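Local atomic coordinates of probable fimbrial chaperone YadV (Escherichia coli K-12, PDB entry 5GHU), a protein that probably acts as a periplasmic chaperone that folds and caps pilin subunits before their assembly into fimbriae, which could contribute to adhesion to surfaces. Residues 7-12 with 160-165; 35-40 with 70-75; 117-122 with 179-184. All coordinates share one frame; numbering follows the deposited sequence. Where two conformers were deposited one is given.

Interaction 1: 7-12 with 160-165; sequences GTRVIY and YVSFSS
The guanidinium of Arg9 overlaps the side chain of Ser162, which it meets at its edge: NH1 of Arg9 lies 3.2 Å from CB of Ser162, close to the plane of the flat group. Ser162 OG is nearly as close to Arg9 NH1, at 3.3 Å, but the angle is too poor for a hydrogen bond. The polar link runs through a water instead. That water accepts from Arg9 NH2 at 3.2 Å, is hydrogen-bonded to Ser162 OG at 2.7 Å, and donates a weak, 3.4 Å bond to Tyr160 O. Arg9 was deposited in two conformers; this geometry, including the water bond to NH2, holds for one of them, and the short approach to CB is doubtful. In this conformer the chain starts with CG wedged between the backbone N and the carbonyl carbon (chi1 67°) and bends at its next two torsions.

The contact spans the cleft of the boomerang-shaped, two-domain PapD-type fold: strand 9-13 belongs to the N-terminal immunoglobulin-like domain, whereas 160-165 leads into strand 163-170 of the C-terminal one. The facing backbones are well separated, with 10.6 Å between the CA atoms of Arg9 and Ser162. Ser162 OG also takes a weak hydrogen bond from Lys119 NZ.

Interaction 2: 35-40 with 70-75; sequences SWLDTG and IKLMYT
Ser35 and Ile70 meet inside the N-terminal domain, the hydroxyl of one lying against the longer branch of the other: Ser35 OG is 3.6 Å from Ile70 CD1 and equally 3.6 Å from Ile70 CG1. The methylene of Ser35 meets the other branch, with CB 4.0 Å from Ile70 CG2. The torsions of Ile70 explain this division. CG2 stands anti to the backbone N, CG1 takes the place beside that N, and a second torsion of -62° folds CD1 round to the serine oxygen.

Two residues along each strand, Leu37 and Leu72 touch through one methyl apiece, CD1 of Leu37 lying 3.9 Å from CD2 of Leu72. Both leucines hold CG anti to the carbonyl carbon, and their side chains meet at a slant. All four contact residues are buried, and all four side chains set off toward the opposing segment.

At 7.6 Å between the CA atoms of Ser35 and Ile70 the backbones are too far apart to pair, and only side chains meet. This is interior packing of an immunoglobulin-like sandwich. Strand 53-62 lies between the two in the sheet order and pairs with both: its Pro58 is backbone-bonded to Ser35 and its Thr56 to Lys71. Leu23 of strand 19-25 touches both Ser35 and Ile70.

Trp36, alternating with these residues, points away from the contact. Its NE1 donates to Asp38 OD2 at 2.9 Å (N-H...O angle 159°), reaching the oxygen from above the carboxylate plane, 58° out of it, while the oxygen lies near the indole plane. Asp38 OD1 receives two weak bonds, from Gly40 N at 3.2 Å, in a poorly ordered residue, and from Asn91 ND2.

Interaction 3: 117-122 with 179-184; sequences RIKLFY and VKMIAP
A lysine nitrogen set against a thioether sulfur is the unusual feature here: Lys119 NZ lies 3.5 Å from Met181 SD, and no hydrogen bond joins the segments. The two side chains reach toward each other tip to tip. Lys119 is extended beyond CG, which brings its last methylene alongside the sulfur as well, CE of Lys119 being 3.8 Å from SD of Met181. The terminal methyl joins the same patch, Met181 CE lying 4.1 Å from Lys119 CE.

Met181 also serves a second partner. Its CG stands anti to the backbone N (chi1 -179°) and its second torsion is extended, which together carry the sulfur out toward the strand; the bend at the last torsion only turns the CE methyl. Met181 SD lies 3.9 Å from Phe121 CE1, at the rim of the ring. Measured to the ring centroid, Met181 SD is 5.1 Å away and 82° off the Phe121 ring normal, so this Met-aromatic contact is made at the edge and not over a face.

Strand 114-123 belongs to the N-terminal domain, and 179-184 is a loop of the C-terminal domain between strands 173-176 and 186-191. Their separation, 10.9 Å between the CA atoms of Lys119 and Met181, is bridged by side chains. The Phe121 ring also meets that of Tyr160, their planes inclined at about 50°. In PapD relatives, an arginine and a lysine in this cleft anchor the C-terminal carboxylate of the bound subunit; Arg9 and Lys119 are placed consistently with that pair.

The polarisable sulfur, near the probably charged lysine end and the electron-poor hydrogens of the Phe121 rim, would be expected to gain weak electrostatic as well as dispersion energy.

How the interactions relate
Interactions 1 and 3 form one interdomain patch, their centres about 6 Å apart, and their segments alternate along the chain. They rest on neighbouring parallel strands of the N-terminal domain, where Val10 O and Phe121 N are 2.8 Å apart in a probable hydrogen bond. On the C-terminal side, Val161 O packs 3.4 Å from Met181 CG. Interaction 1 supplies Arg9 and interaction 3 Lys119, the pair consistent with the carboxylate anchor of PapD relatives in the subunit-binding cleft. Interaction 2 is set back from it, its centre about 16 Å from that of interaction 1, and is joined to the cleft strands by a probable 2.9 Å hydrogen bond between Tyr12 OH and Tyr74 N.

Interaction 1: 7-12 with 160-165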
ATOM      1  N   GLY A   7      -3.852  -1.406 -11.732  1.00 35.49           N
ATOM      2  CA  GLY A   7      -2.755  -1.475 -10.783  1.00 30.53           C
ATOM      3  C   GLY A   7      -3.251  -1.390  -9.357  1.00 30.01           C
ATOM      4  O   GLY A   7      -4.275  -0.751  -9.095  1.00 31.87           O
ATOM      5  N   THR A   8      -2.535  -2.028  -8.436  1.00 27.60           N
ATOM      6  CA  THR A   8      -2.961  -2.012  -7.055  1.00 28.07           C
ATOM      7  C   THR A   8      -2.125  -1.052  -6.221  1.00 22.44           C
ATOM      8  O   THR A   8      -2.432  -0.837  -5.045  1.00 26.03           O
ATOM      9  CB  THR A   8      -2.895  -3.399  -6.411  1.00 30.62           C
ATOM     10  OG1 THR A   8      -1.541  -3.872  -6.446  1.00 29.28           O
ATOM     11  CG2 THR A   8      -3.823  -4.356  -7.127  1.00 34.73           C
ATOM     12  N   ARG A   9      -1.061  -0.465  -6.825  1.00 21.32           N
ATOM     13  CA  ARG A   9      -0.339   0.627  -6.189  0.65 19.92           C
ATOM     14  C   ARG A   9       0.309   1.442  -7.289  1.00 19.68           C
ATOM     15  O   ARG A   9       0.361   0.990  -8.452  1.00 23.64           O
ATOM     16  CB  ARG A   9       0.723   0.140  -5.162  0.65 18.45           C
ATOM     17  CG  ARG A   9       1.934  -0.639  -5.824  0.65 21.20           C
ATOM     18  CD  ARG A   9       2.127  -2.120  -5.313  0.65 24.28           C
ATOM     19  NE  ARG A   9       1.851  -2.331  -3.888  0.65 19.27           N
ATOM     20  CZ  ARG A   9       2.667  -2.403  -2.824  0.65 27.90           C
ATOM     21  NH1 ARG A   9       1.984  -2.654  -1.703  0.65 29.25           N
ATOM     22  NH2 ARG A   9       4.051  -2.366  -2.830  0.65 19.28           N
ATOM     23  N   VAL A  10       0.775   2.635  -6.933  1.00 19.83           N
ATOM     24  CA  VAL A  10       1.462   3.526  -7.901  1.00 21.36           C
ATOM     25  C   VAL A  10       2.842   3.841  -7.332  1.00 21.47           C
ATOM     26  O   VAL A  10       2.959   4.214  -6.167  1.00 22.70           O
ATOM     27  CB  VAL A  10       0.687   4.858  -8.085  1.00 26.47           C
ATOM     28  CG1 VAL A  10       1.389   5.727  -9.168  1.00 31.24           C
ATOM     29  CG2 VAL A  10      -0.749   4.602  -8.457  1.00 28.62           C
ATOM     30  N   ILE A  11       3.904   3.698  -8.142  1.00 19.78           N
ATOM     31  CA  ILE A  11       5.227   4.120  -7.716  1.00 18.52           C
ATOM     32  C   ILE A  11       5.521   5.454  -8.390  1.00 20.05           C
ATOM     33  O   ILE A  11       5.407   5.565  -9.635  1.00 23.44           O
ATOM     34  CB  ILE A  11       6.312   3.088  -8.114  1.00 20.05           C
ATOM     35  CG1 ILE A  11       5.950   1.690  -7.581  1.00 20.95           C
ATOM     36  CG2 ILE A  11       7.682   3.572  -7.664  1.00 22.77           C
ATOM     37  CD1 ILE A  11       5.713   1.582  -6.025  1.00 20.61           C
ATOM     38  N   TYR A  12       5.851   6.461  -7.566  1.00 18.25           N
ATOM     39  CA  TYR A  12       6.176   7.804  -8.086  1.00 18.59           C
ATOM     40  C   TYR A  12       7.659   8.042  -7.789  1.00 21.90           C
ATOM     41  O   TYR A  12       8.008   8.354  -6.669  1.00 19.58           O
ATOM     42  CB  TYR A  12       5.286   8.881  -7.426  1.00 19.98           C
ATOM     43  CG  TYR A  12       5.355  10.204  -8.169  1.00 21.76           C
ATOM     44  CD1 TYR A  12       6.538  10.911  -8.264  1.00 23.01           C
ATOM     45  CD2 TYR A  12       4.213  10.758  -8.693  1.00 20.58           C
ATOM     46  CE1 TYR A  12       6.602  12.120  -8.978  1.00 23.92           C
ATOM     47  CE2 TYR A  12       4.249  11.957  -9.376  1.00 25.74           C
ATOM     48  CZ  TYR A  12       5.448  12.635  -9.503  1.00 27.28           C
ATOM     49  OH  TYR A  12       5.470  13.831 -10.205  1.00 29.68           O
ATOM     50  N   TYR A 160       8.945   1.267   2.412  1.00 14.41           N
ATOM     51  CA  TYR A 160       7.804   0.568   3.013  1.00 16.15           C
ATOM     52  C   TYR A 160       7.866  -0.905   2.677  1.00 17.93           C
ATOM     53  O   TYR A 160       8.295  -1.313   1.563  1.00 17.79           O
ATOM     54  CB  TYR A 160       6.447   1.119   2.497  1.00 17.17           C
ATOM     55  CG  TYR A 160       6.154   2.484   3.008  1.00 15.52           C
ATOM     56  CD1 TYR A 160       6.706   3.622   2.426  1.00 16.83           C
ATOM     57  CD2 TYR A 160       5.405   2.630   4.140  1.00 16.76           C
ATOM     58  CE1 TYR A 160       6.452   4.884   2.948  1.00 20.81           C
ATOM     59  CE2 TYR A 160       5.151   3.939   4.680  1.00 18.75           C
ATOM     60  CZ  TYR A 160       5.687   5.026   4.042  1.00 20.36           C
ATOM     61  OH  TYR A 160       5.459   6.280   4.595  1.00 22.61           O
ATOM     62  N   VAL A 161       7.347  -1.704   3.620  1.00 16.88           N
ATOM     63  CA  VAL A 161       6.990  -3.098   3.302  1.00 17.06           C
ATOM     64  C   VAL A 161       5.511  -3.295   3.543  1.00 16.60           C
ATOM     65  O   VAL A 161       4.973  -2.920   4.592  1.00 17.98           O
ATOM     66  CB  VAL A 161       7.791  -4.137   4.121  1.00 15.40           C
ATOM     67  CG1 VAL A 161       7.289  -5.581   3.808  1.00 17.84           C
ATOM     68  CG2 VAL A 161       9.299  -4.048   3.775  1.00 17.66           C
ATOM     69  N   SER A 162       4.839  -3.880   2.522  1.00 16.90           N
ATOM     70  CA  SER A 162       3.382  -4.128   2.554  1.00 17.08           C
ATOM     71  C   SER A 162       3.171  -5.629   2.414  1.00 18.22           C
ATOM     72  O   SER A 162       3.952  -6.281   1.716  1.00 20.27           O
ATOM     73  CB  SER A 162       2.693  -3.446   1.365  1.00 21.27           C
ATOM     74  OG  SER A 162       2.834  -2.001   1.426  1.00 26.45           O
ATOM     75  N   PHE A 163       2.120  -6.149   3.039  1.00 18.72           N
ATOM     76  CA  PHE A 163       1.879  -7.606   2.977  1.00 18.31           C
ATOM     77  C   PHE A 163       0.494  -7.953   2.469  1.00 17.93           C
ATOM     78  O   PHE A 163      -0.494  -7.246   2.744  1.00 22.18           O
ATOM     79  CB  PHE A 163       1.974  -8.234   4.393  1.00 19.83           C
ATOM     80  CG  PHE A 163       3.285  -7.970   5.116  1.00 17.92           C
ATOM     81  CD1 PHE A 163       3.423  -6.843   5.901  1.00 18.93           C
ATOM     82  CD2 PHE A 163       4.353  -8.825   4.966  1.00 18.96           C
ATOM     83  CE1 PHE A 163       4.653  -6.573   6.580  1.00 18.46           C
ATOM     84  CE2 PHE A 163       5.563  -8.636   5.665  1.00 18.22           C
ATOM     85  CZ  PHE A 163       5.709  -7.489   6.492  1.00 18.25           C
ATOM     86  N   SER A 164       0.395  -9.114   1.827  1.00 18.40           N
ATOM     87  CA  SER A 164      -0.945  -9.635   1.550  1.00 18.10           C
ATOM     88  C   SER A 164      -1.371 -10.590   2.653  1.00 22.36           C
ATOM     89  O   SER A 164      -2.549 -10.649   2.964  1.00 24.05           O
ATOM     90  CB  SER A 164      -0.954 -10.305   0.185  1.00 18.20           C
ATOM     91  OG  SER A 164      -0.022 -11.387   0.142  1.00 21.58           O
ATOM     92  N   SER A 165      -0.432 -11.314   3.261  1.00 20.00           N
ATOM     93  CA  SER A 165      -0.779 -12.268   4.350  1.00 17.86           C
ATOM     94  C   SER A 165       0.493 -12.743   5.034  1.00 18.92           C
ATOM     95  O   SER A 165       1.609 -12.537   4.503  1.00 19.88           O
ATOM     96  CB  SER A 165      -1.527 -13.505   3.826  1.00 19.74           C
ATOM     97  OG  SER A 165      -0.710 -14.292   2.974  1.00 22.56           O
TER
HETATM   98  O   HOH W   1       5.183  -1.663   0.129  1.00 21.45           O

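Interaction 2: 35-40 with 70-75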
ATOM      1  N   SER A  35     -10.976  12.055  -8.687  1.00 30.55           N
ATOM      2  CA  SER A  35      -9.675  11.464  -8.415  1.00 29.78           C
ATOM      3  C   SER A  35      -8.900  12.449  -7.558  1.00 29.66           C
ATOM      4  O   SER A  35      -8.858  13.638  -7.887  1.00 34.93           O
ATOM      5  CB  SER A  35      -8.891  11.190  -9.715  1.00 34.57           C
ATOM      6  OG  SER A  35      -9.640  10.374 -10.593  1.00 36.06           O
ATOM      7  N   TRP A  36      -8.265  11.974  -6.496  1.00 30.98           N
ATOM      8  CA  TRP A  36      -7.389  12.848  -5.738  1.00 30.51           C
ATOM      9  C   TRP A  36      -6.397  12.071  -4.905  1.00 32.11           C
ATOM     10  O   TRP A  36      -6.554  10.851  -4.684  1.00 28.99           O
ATOM     11  CB  TRP A  36      -8.222  13.789  -4.837  1.00 34.83           C
ATOM     12  CG  TRP A  36      -8.820  13.116  -3.586  1.00 32.74           C
ATOM     13  CD1 TRP A  36      -8.250  13.046  -2.341  1.00 33.91           C
ATOM     14  CD2 TRP A  36     -10.094  12.448  -3.474  1.00 31.22           C
ATOM     15  NE1 TRP A  36      -9.079  12.363  -1.465  1.00 34.20           N
ATOM     16  CE2 TRP A  36     -10.222  12.007  -2.131  1.00 32.37           C
ATOM     17  CE3 TRP A  36     -11.136  12.188  -4.369  1.00 33.51           C
ATOM     18  CZ2 TRP A  36     -11.320  11.293  -1.682  1.00 32.60           C
ATOM     19  CZ3 TRP A  36     -12.248  11.502  -3.908  1.00 36.47           C
ATOM     20  CH2 TRP A  36     -12.337  11.076  -2.558  1.00 33.84           C
ATOM     21  N   LEU A  37      -5.379  12.786  -4.419  1.00 28.70           N
ATOM     22  CA  LEU A  37      -4.404  12.231  -3.487  1.00 28.92           C
ATOM     23  C   LEU A  37      -4.577  12.832  -2.096  1.00 32.43           C
ATOM     24  O   LEU A  37      -4.758  14.055  -1.933  1.00 34.88           O
ATOM     25  CB  LEU A  37      -2.985  12.493  -3.981  1.00 28.03           C
ATOM     26  CG  LEU A  37      -2.580  11.616  -5.174  1.00 30.83           C
ATOM     27  CD1 LEU A  37      -1.541  12.289  -6.045  1.00 40.91           C
ATOM     28  CD2 LEU A  37      -2.050  10.328  -4.673  1.00 27.75           C
ATOM     29  N   ASP A  38      -4.511  11.978  -1.084  1.00 29.30           N
ATOM     30  CA  ASP A  38      -4.415  12.489   0.292  1.00 31.52           C
ATOM     31  C   ASP A  38      -3.551  11.586   1.189  1.00 34.28           C
ATOM     32  O   ASP A  38      -2.824  10.728   0.687  1.00 30.23           O
ATOM     33  CB  ASP A  38      -5.827  12.713   0.880  1.00 37.41           C
ATOM     34  CG  ASP A  38      -6.642  11.434   1.026  1.00 37.03           C
ATOM     35  OD1 ASP A  38      -6.083  10.330   1.130  1.00 36.81           O
ATOM     36  OD2 ASP A  38      -7.895  11.550   1.062  1.00 43.65           O
ATOM     37  N   THR A  39      -3.591  11.786   2.514  1.00 36.01           N
ATOM     38  CA  THR A  39      -2.656  11.059   3.367  1.00 37.47           C
ATOM     39  C   THR A  39      -3.264   9.829   4.020  1.00 50.73           C
ATOM     40  O   THR A  39      -2.572   9.097   4.730  1.00 53.14           O
ATOM     41  CB  THR A  39      -2.090  11.963   4.453  1.00 49.56           C
ATOM     42  OG1 THR A  39      -3.178  12.522   5.174  1.00 50.76           O
ATOM     43  CG2 THR A  39      -1.274  13.090   3.836  1.00 52.92           C
ATOM     44  N   GLY A  40      -4.543   9.574   3.778  1.00 52.38           N
ATOM     45  CA  GLY A  40      -5.110   8.299   4.186  1.00 65.94           C
ATOM     46  C   GLY A  40      -6.224   8.417   5.206  1.00 76.50           C
ATOM     47  O   GLY A  40      -6.550   7.436   5.893  1.00 73.00           O
ATOM     48  N   ILE A  70      -5.439   9.512 -15.546  1.00 27.89           N
ATOM     49  CA  ILE A  70      -5.280  10.587 -14.566  1.00 30.10           C
ATOM     50  C   ILE A  70      -3.791  10.874 -14.441  1.00 29.02           C
ATOM     51  O   ILE A  70      -3.010   9.975 -14.211  1.00 28.06           O
ATOM     52  CB  ILE A  70      -5.850  10.198 -13.191  1.00 27.64           C
ATOM     53  CG1 ILE A  70      -7.320   9.778 -13.339  1.00 27.29           C
ATOM     54  CG2 ILE A  70      -5.687  11.340 -12.159  1.00 29.89           C
ATOM     55  CD1 ILE A  70      -8.297  10.865 -13.875  1.00 30.03           C
ATOM     56  N   LYS A  71      -3.411  12.132 -14.534  1.00 28.96           N
ATOM     57  CA  LYS A  71      -2.010  12.488 -14.414  1.00 27.42           C
ATOM     58  C   LYS A  71      -1.749  12.937 -12.974  1.00 29.85           C
ATOM     59  O   LYS A  71      -2.415  13.853 -12.451  1.00 33.21           O
ATOM     60  CB  LYS A  71      -1.660  13.601 -15.432  1.00 31.22           C
ATOM     61  CG  LYS A  71      -0.296  14.260 -15.188  1.00 41.84           C
ATOM     62  CD  LYS A  71       0.018  15.301 -16.246  1.00 57.64           C
ATOM     63  CE  LYS A  71       0.365  14.639 -17.571  1.00 68.19           C
ATOM     64  NZ  LYS A  71       0.812  15.631 -18.597  1.00 79.06           N
ATOM     65  N   LEU A  72      -0.790  12.296 -12.317  1.00 27.64           N
ATOM     66  CA  LEU A  72      -0.450  12.655 -10.942  1.00 25.85           C
ATOM     67  C   LEU A  72       0.848  13.420 -10.988  1.00 32.65           C
ATOM     68  O   LEU A  72       1.800  12.995 -11.643  1.00 32.95           O
ATOM     69  CB  LEU A  72      -0.308  11.424 -10.059  1.00 26.99           C
ATOM     70  CG  LEU A  72      -1.498  10.483 -10.095  1.00 27.18           C
ATOM     71  CD1 LEU A  72      -1.118   9.201  -9.282  1.00 29.30           C
ATOM     72  CD2 LEU A  72      -2.789  11.168  -9.573  1.00 26.36           C
ATOM     73  N   MET A  73       0.894  14.557 -10.313  1.00 31.33           N
ATOM     74  CA  MET A  73       2.045  15.433 -10.456  1.00 30.56           C
ATOM     75  C   MET A  73       2.516  15.990  -9.110  1.00 31.63           C
ATOM     76  O   MET A  73       1.735  16.598  -8.386  1.00 35.05           O
ATOM     77  CB  MET A  73       1.715  16.572 -11.402  1.00 38.33           C
ATOM     78  CG  MET A  73       2.916  17.376 -11.696  1.00 38.55           C
ATOM     79  SD  MET A  73       2.637  18.635 -12.957  1.00 49.85           S
ATOM     80  CE  MET A  73       2.079  17.720 -14.373  1.00 32.37           C
ATOM     81  N   TYR A  74       3.783  15.771  -8.764  1.00 33.14           N
ATOM     82  CA  TYR A  74       4.372  16.326  -7.536  1.00 37.60           C
ATOM     83  C   TYR A  74       4.594  17.831  -7.697  1.00 35.14           C
ATOM     84  O   TYR A  74       5.071  18.286  -8.717  1.00 40.67           O
ATOM     85  CB  TYR A  74       5.687  15.609  -7.206  1.00 38.33           C
ATOM     86  CG  TYR A  74       6.466  16.119  -5.996  1.00 38.09           C
ATOM     87  CD1 TYR A  74       5.964  15.988  -4.709  1.00 36.06           C
ATOM     88  CD2 TYR A  74       7.735  16.685  -6.152  1.00 47.30           C
ATOM     89  CE1 TYR A  74       6.690  16.451  -3.596  1.00 34.78           C
ATOM     90  CE2 TYR A  74       8.473  17.143  -5.054  1.00 45.40           C
ATOM     91  CZ  TYR A  74       7.955  17.009  -3.776  1.00 47.04           C
ATOM     92  OH  TYR A  74       8.689  17.464  -2.689  1.00 50.43           O
ATOM     93  N   THR A  75       4.236  18.585  -6.678  1.00 36.06           N
ATOM     94  CA  THR A  75       4.281  20.039  -6.782  1.00 38.66           C
ATOM     95  C   THR A  75       5.374  20.611  -5.895  1.00 44.54           C
ATOM     96  O   THR A  75       5.725  21.775  -6.027  1.00 52.84           O
ATOM     97  CB  THR A  75       2.946  20.665  -6.384  1.00 42.32           C
ATOM     98  OG1 THR A  75       2.707  20.418  -4.990  1.00 39.97           O
ATOM     99  CG2 THR A  75       1.802  20.110  -7.229  1.00 42.83           C
TER

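Interaction 3: 117-122 with 179-184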
ATOM      1  N   ARG A 117      -9.503   3.271  -2.911  1.00 32.08           N
ATOM      2  CA  ARG A 117      -8.203   3.920  -2.685  1.00 32.68           C
ATOM      3  C   ARG A 117      -7.107   2.896  -2.935  1.00 34.66           C
ATOM      4  O   ARG A 117      -7.267   1.748  -2.537  1.00 34.10           O
ATOM      5  CB  ARG A 117      -8.042   4.424  -1.244  1.00 40.69           C
ATOM      6  CG  ARG A 117      -9.060   5.406  -0.732  1.00 55.10           C
ATOM      7  CD  ARG A 117      -8.719   5.810   0.701  1.00 53.36           C
ATOM      8  NE  ARG A 117      -8.220   4.669   1.459  1.00 64.42           N
ATOM      9  CZ  ARG A 117      -7.685   4.755   2.674  1.00 65.94           C
ATOM     10  NH1 ARG A 117      -7.578   5.937   3.267  1.00 62.26           N
ATOM     11  NH2 ARG A 117      -7.247   3.662   3.288  1.00 66.82           N
ATOM     12  N   ILE A 118      -5.983   3.320  -3.522  1.00 27.82           N
ATOM     13  CA  ILE A 118      -4.756   2.507  -3.583  1.00 24.31           C
ATOM     14  C   ILE A 118      -3.586   3.341  -3.127  1.00 23.20           C
ATOM     15  O   ILE A 118      -3.658   4.563  -3.098  1.00 25.43           O
ATOM     16  CB  ILE A 118      -4.419   1.975  -5.007  1.00 26.42           C
ATOM     17  CG1 ILE A 118      -4.158   3.120  -5.985  1.00 27.79           C
ATOM     18  CG2 ILE A 118      -5.494   1.023  -5.506  1.00 28.48           C
ATOM     19  CD1 ILE A 118      -3.752   2.623  -7.378  1.00 28.09           C
ATOM     20  N   LYS A 119      -2.514   2.684  -2.706  1.00 22.77           N
ATOM     21  CA  LYS A 119      -1.330   3.405  -2.213  1.00 21.38           C
ATOM     22  C   LYS A 119      -0.493   3.974  -3.347  1.00 21.28           C
ATOM     23  O   LYS A 119      -0.300   3.332  -4.398  1.00 22.02           O
ATOM     24  CB  LYS A 119      -0.439   2.469  -1.404  1.00 23.01           C
ATOM     25  CG  LYS A 119      -1.118   2.011  -0.111  1.00 23.94           C
ATOM     26  CD  LYS A 119      -0.283   0.824   0.484  1.00 29.63           C
ATOM     27  CE  LYS A 119      -0.981   0.073   1.624  1.00 35.61           C
ATOM     28  NZ  LYS A 119      -0.239  -1.207   1.948  1.00 29.72           N
ATOM     29  N   LEU A 120       0.031   5.163  -3.084  1.00 20.38           N
ATOM     30  CA  LEU A 120       1.074   5.753  -3.951  1.00 22.13           C
ATOM     31  C   LEU A 120       2.344   5.862  -3.112  1.00 21.37           C
ATOM     32  O   LEU A 120       2.338   6.414  -2.010  1.00 21.29           O
ATOM     33  CB  LEU A 120       0.653   7.129  -4.474  1.00 21.93           C
ATOM     34  CG  LEU A 120       1.760   7.796  -5.319  1.00 23.43           C
ATOM     35  CD1 LEU A 120       1.103   8.644  -6.453  1.00 23.96           C
ATOM     36  CD2 LEU A 120       2.656   8.681  -4.461  1.00 24.66           C
ATOM     37  N   PHE A 121       3.444   5.296  -3.598  1.00 18.23           N
ATOM     38  CA  PHE A 121       4.705   5.411  -2.872  1.00 16.96           C
ATOM     39  C   PHE A 121       5.578   6.389  -3.592  1.00 21.17           C
ATOM     40  O   PHE A 121       5.951   6.140  -4.769  1.00 20.59           O
ATOM     41  CB  PHE A 121       5.430   4.040  -2.771  1.00 20.94           C
ATOM     42  CG  PHE A 121       4.638   3.006  -2.014  1.00 18.21           C
ATOM     43  CD1 PHE A 121       4.693   2.974  -0.656  1.00 18.97           C
ATOM     44  CD2 PHE A 121       3.828   2.069  -2.677  1.00 20.03           C
ATOM     45  CE1 PHE A 121       3.972   2.004   0.078  1.00 20.34           C
ATOM     46  CE2 PHE A 121       3.043   1.118  -1.925  1.00 22.61           C
ATOM     47  CZ  PHE A 121       3.141   1.080  -0.563  1.00 21.03           C
ATOM     48  N   TYR A 122       5.898   7.484  -2.909  1.00 17.82           N
ATOM     49  CA  TYR A 122       6.849   8.465  -3.439  1.00 17.13           C
ATOM     50  C   TYR A 122       8.262   7.991  -3.089  1.00 20.04           C
ATOM     51  O   TYR A 122       8.593   7.817  -1.899  1.00 20.03           O
ATOM     52  CB  TYR A 122       6.552   9.855  -2.852  1.00 19.61           C
ATOM     53  CG  TYR A 122       7.485  10.889  -3.442  1.00 20.59           C
ATOM     54  CD1 TYR A 122       7.206  11.472  -4.664  1.00 23.58           C
ATOM     55  CD2 TYR A 122       8.609  11.298  -2.737  1.00 22.19           C
ATOM     56  CE1 TYR A 122       8.053  12.468  -5.179  1.00 24.21           C
ATOM     57  CE2 TYR A 122       9.433  12.308  -3.224  1.00 22.96           C
ATOM     58  CZ  TYR A 122       9.161  12.855  -4.443  1.00 25.39           C
ATOM     59  OH  TYR A 122      10.001  13.864  -4.937  1.00 29.33           O
ATOM     60  N   VAL A 179      -1.244  -8.836   9.552  1.00 19.82           N
ATOM     61  CA  VAL A 179      -0.147  -8.067   8.946  1.00 18.71           C
ATOM     62  C   VAL A 179      -0.532  -6.611   8.732  1.00 23.45           C
ATOM     63  O   VAL A 179      -1.687  -6.295   8.428  1.00 23.97           O
ATOM     64  CB  VAL A 179       0.310  -8.688   7.620  1.00 21.53           C
ATOM     65  CG1 VAL A 179       1.023 -10.048   7.895  1.00 24.15           C
ATOM     66  CG2 VAL A 179      -0.869  -8.850   6.646  1.00 27.62           C
ATOM     67  N   LYS A 180       0.470  -5.739   8.873  1.00 20.62           N
ATOM     68  CA  LYS A 180       0.296  -4.290   8.692  1.00 19.89           C
ATOM     69  C   LYS A 180       1.446  -3.828   7.853  1.00 18.88           C
ATOM     70  O   LYS A 180       2.538  -4.365   7.952  1.00 20.57           O
ATOM     71  CB  LYS A 180       0.377  -3.526  10.028  1.00 23.90           C
ATOM     72  CG  LYS A 180      -0.744  -3.808  11.035  1.00 34.47           C
ATOM     73  CD  LYS A 180      -0.349  -3.001  12.274  1.00 46.31           C
ATOM     74  CE  LYS A 180      -1.188  -3.262  13.519  1.00 56.13           C
ATOM     75  NZ  LYS A 180      -0.531  -2.530  14.643  1.00 57.09           N
ATOM     76  N   MET A 181       1.200  -2.751   7.097  1.00 19.75           N
ATOM     77  CA  MET A 181       2.312  -2.087   6.427  1.00 17.03           C
ATOM     78  C   MET A 181       3.303  -1.527   7.446  1.00 18.81           C
ATOM     79  O   MET A 181       2.890  -0.975   8.485  1.00 21.23           O
ATOM     80  CB  MET A 181       1.753  -0.977   5.508  1.00 19.17           C
ATOM     81  CG  MET A 181       2.890  -0.290   4.790  1.00 23.01           C
ATOM     82  SD  MET A 181       2.268   0.807   3.429  1.00 22.18           S
ATOM     83  CE  MET A 181       1.361   2.013   4.345  1.00 23.38           C
ATOM     84  N   ILE A 182       4.592  -1.636   7.142  1.00 16.01           N
ATOM     85  CA  ILE A 182       5.613  -1.098   8.050  1.00 14.61           C
ATOM     86  C   ILE A 182       6.459  -0.039   7.319  1.00 15.50           C
ATOM     87  O   ILE A 182       6.968  -0.268   6.227  1.00 17.63           O
ATOM     88  CB  ILE A 182       6.473  -2.218   8.687  1.00 16.84           C
ATOM     89  CG1 ILE A 182       7.499  -1.604   9.662  1.00 17.95           C
ATOM     90  CG2 ILE A 182       7.111  -3.159   7.672  1.00 20.88           C
ATOM     91  CD1 ILE A 182       8.187  -2.680  10.527  1.00 22.86           C
ATOM     92  N   ALA A 183       6.429   1.148   7.897  1.00 16.61           N
ATOM     93  CA  ALA A 183       7.133   2.302   7.295  1.00 16.07           C
ATOM     94  C   ALA A 183       8.635   2.163   7.350  1.00 16.52           C
ATOM     95  O   ALA A 183       9.196   1.430   8.172  1.00 17.50           O
ATOM     96  CB  ALA A 183       6.646   3.589   8.029  1.00 18.71           C
ATOM     97  N   PRO A 184       9.330   2.937   6.496  1.00 16.01           N
ATOM     98  CA  PRO A 184      10.808   2.980   6.560  1.00 15.56           C
ATOM     99  C   PRO A 184      11.287   3.267   7.967  1.00 16.25           C
ATOM    100  O   PRO A 184      10.678   4.105   8.694  1.00 18.01           O
ATOM    101  CB  PRO A 184      11.200   4.143   5.624  1.00 18.60           C
ATOM    102  CG  PRO A 184      10.030   4.145   4.610  1.00 16.79           C
ATOM    103  CD  PRO A 184       8.759   3.753   5.387  1.00 16.44           C
TER